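Local coordinates for amidase, hydantoinase/carbamoylase family (Paraburkholderia phymatum, PDB 6C0D), which probably hydrolyses N-carbamoyl-L-amino acids as a zinc-dependent homodimeric amidase of the peptidase M20 family, at residues I86-D91 with E194-Q199. Sequence-based numbering, arbitrary orientation. Where two conformers were deposited one is given.
Sequences IGSHSD and EPHIEQ. With ZN (zinc ion), chain B.
His89 and His196 reach from two neighbouring segments of chain to one zinc ion, each binding it through NE2. Sharing the ion brings the ring edges together, neither ring over the other's face, with His89 NE2 3.8 Å from His196 NE2. Imidazole suits this place because its second nitrogen can fix the ring's rotation: His89 ND1 donates to Asp91 O (3.0 Å) in a bent bond (143°) lying in the ring plane, and His196 ND1 gives a nearly straight one (176°) to Ile197 O (2.8 Å) on a carbonyl lone pair. Two waters and Asp100 complete this metal site, probably the first of two zinc sites in this M20 hydrolase; Glu135, a predicted ligand of the second, lies beside His89.

Ser88 OG donates to Glu194 OE2 (2.8 Å), meeting the carboxylate from above its plane. With CG anti to its backbone N (chi1 -178°) and an extended chain, Glu194 reaches the short serine; Tyr192 holds its other oxygen. A water donating to both Ser88 OG and Pro195 O spans the diverging strands.

Gly87, lacking a side chain, adopts a fully extended backbone; its O receives a CH···O contact from Glu194 CA (3.4 Å). Ile86 CG2 packs against Pro195 CD (4.0 Å), apolar surfaces suited to this buried end.

Strands 83-88 and 189-198 run parallel, flanked by strands 125-130 and 378-384 respectively; helix 102-117 packs on Ile86, Ser88 and Pro195, and helix 368-372 touches His89 and Glu194.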
loop_
_atom_site.group_PDB
_atom_site.type_symbol
_atom_site.label_atom_id
_atom_site.label_comp_id
_atom_site.label_asym_id
_atom_site.label_seq_id
_atom_site.Cartn_x
_atom_site.Cartn_y
_atom_site.Cartn_z
ATOM N N ILE A 86 12.991 4.383 41.652
ATOM C CA ILE A 86 13.760 4.103 40.439
ATOM C C ILE A 86 13.138 2.891 39.773
ATOM O O ILE A 86 12.919 1.867 40.429
ATOM C CB ILE A 86 15.249 3.829 40.736
ATOM C CG1 ILE A 86 15.815 4.900 41.674
ATOM C CG2 ILE A 86 16.033 3.730 39.404
ATOM C CD1 ILE A 86 17.243 4.610 42.130
ATOM N N GLY A 87 12.871 2.983 38.479
ATOM C CA GLY A 87 12.318 1.801 37.851
ATOM C C GLY A 87 12.142 1.952 36.361
ATOM O O GLY A 87 12.657 2.880 35.744
ATOM N N SER A 88 11.419 0.993 35.796
ATOM C CA SER A 88 11.057 0.981 34.387
ATOM C C SER A 88 10.008 -0.107 34.229
ATOM O O SER A 88 9.174 -0.269 35.126
ATOM C CB SER A 88 12.279 0.738 33.493
ATOM O OG SER A 88 11.958 0.981 32.137
ATOM N N HIS A 89 10.033 -0.858 33.121
ATOM C CA HIS A 89 9.096 -1.959 32.908
ATOM C C HIS A 89 9.878 -3.222 32.573
ATOM O O HIS A 89 10.996 -3.157 32.075
ATOM C CB HIS A 89 8.114 -1.640 31.769
ATOM C CG HIS A 89 8.794 -1.382 30.458
ATOM N ND1 HIS A 89 8.877 -2.329 29.458
ATOM C CD2 HIS A 89 9.458 -0.290 29.999
ATOM C CE1 HIS A 89 9.539 -1.824 28.428
ATOM N NE2 HIS A 89 9.903 -0.589 28.732
ATOM N N SER A 90 9.289 -4.391 32.822
ATOM C CA SER A 90 9.955 -5.627 32.429
ATOM C C SER A 90 9.129 -6.472 31.467
ATOM O O SER A 90 9.555 -7.585 31.126
ATOM C CB SER A 90 10.337 -6.451 33.672
ATOM O OG SER A 90 9.185 -6.770 34.447
ATOM N N ASP A 91 7.972 -5.983 31.012
ATOM C CA ASP A 91 7.241 -6.639 29.942
ATOM C C ASP A 91 7.819 -6.217 28.596
ATOM O O ASP A 91 8.465 -5.174 28.470
ATOM C CB ASP A 91 5.741 -6.304 29.996
ATOM C CG ASP A 91 5.445 -4.823 29.701
ATOM O OD1 ASP A 91 5.954 -3.936 30.420
ATOM O OD2 ASP A 91 4.690 -4.542 28.751
ATOM N N GLU A 194 14.057 7.072 35.762
ATOM C CA GLU A 194 13.931 5.918 34.861
ATOM C C GLU A 194 15.129 5.826 33.924
ATOM O O GLU A 194 15.180 6.537 32.904
ATOM C CB GLU A 194 12.632 5.982 34.042
ATOM C CG GLU A 194 12.502 4.729 33.139
ATOM C CD GLU A 194 11.092 4.483 32.629
ATOM O OE1 GLU A 194 10.162 5.230 33.007
ATOM O OE2 GLU A 194 10.925 3.518 31.847
ATOM N N PRO A 195 16.090 4.939 34.180
ATOM C CA PRO A 195 17.125 4.674 33.168
ATOM C C PRO A 195 16.525 3.855 32.035
ATOM O O PRO A 195 15.639 3.030 32.253
ATOM C CB PRO A 195 18.180 3.853 33.930
ATOM C CG PRO A 195 17.777 3.958 35.438
ATOM C CD PRO A 195 16.275 4.115 35.385
ATOM N N HIS A 196 17.016 4.078 30.816
ATOM C CA HIS A 196 16.489 3.331 29.668
ATOM C C HIS A 196 17.543 3.294 28.562
ATOM O O HIS A 196 18.351 4.214 28.442
ATOM C CB HIS A 196 15.193 4.005 29.168
ATOM C CG HIS A 196 14.268 3.100 28.408
ATOM N ND1 HIS A 196 14.500 2.727 27.103
ATOM C CD2 HIS A 196 13.088 2.534 28.757
ATOM C CE1 HIS A 196 13.517 1.945 26.686
ATOM N NE2 HIS A 196 12.652 1.810 27.673
ATOM N N ILE A 197 17.512 2.245 27.721
ATOM C CA ILE A 197 18.364 2.242 26.542
ATOM C C ILE A 197 17.784 3.190 25.498
ATOM O O ILE A 197 16.596 3.529 25.513
ATOM C CB ILE A 197 18.510 0.829 25.944
ATOM C CG1 ILE A 197 17.124 0.317 25.516
ATOM C CG2 ILE A 197 19.168 -0.112 26.917
ATOM C CD1 ILE A 197 17.175 -0.796 24.475
ATOM N N GLU A 198 18.632 3.586 24.555
ATOM C CA GLU A 198 18.192 4.162 23.289
ATOM C C GLU A 198 18.958 3.481 22.156
ATOM O O GLU A 198 20.175 3.650 22.042
ATOM C CB GLU A 198 18.431 5.673 23.248
ATOM C CG GLU A 198 17.732 6.276 22.053
ATOM C CD GLU A 198 18.362 7.540 21.505
ATOM O OE1 GLU A 198 17.586 8.509 21.391
ATOM O OE2 GLU A 198 19.579 7.566 21.144
ATOM N N GLN A 199 18.235 2.722 21.331
ATOM C CA GLN A 199 18.743 2.140 20.093
ATOM C C GLN A 199 18.507 3.039 18.881
ATOM O O GLN A 199 19.146 2.834 17.839
ATOM C CB GLN A 199 18.078 0.769 19.874
ATOM C CG GLN A 199 18.453 0.010 18.602
ATOM C CD GLN A 199 17.652 -1.272 18.448
ATOM O OE1 GLN A 199 18.200 -2.372 18.522
ATOM N NE2 GLN A 199 16.346 -1.136 18.242
HETATM ZN ZN ZN B . 10.845 0.673 27.403
HETATM O O HOH W 1 14.694 0.773 31.249
HETATM O O HOH W 2 9.803 0.909 25.585
HETATM O O HOH W 3 9.877 2.543 28.210
#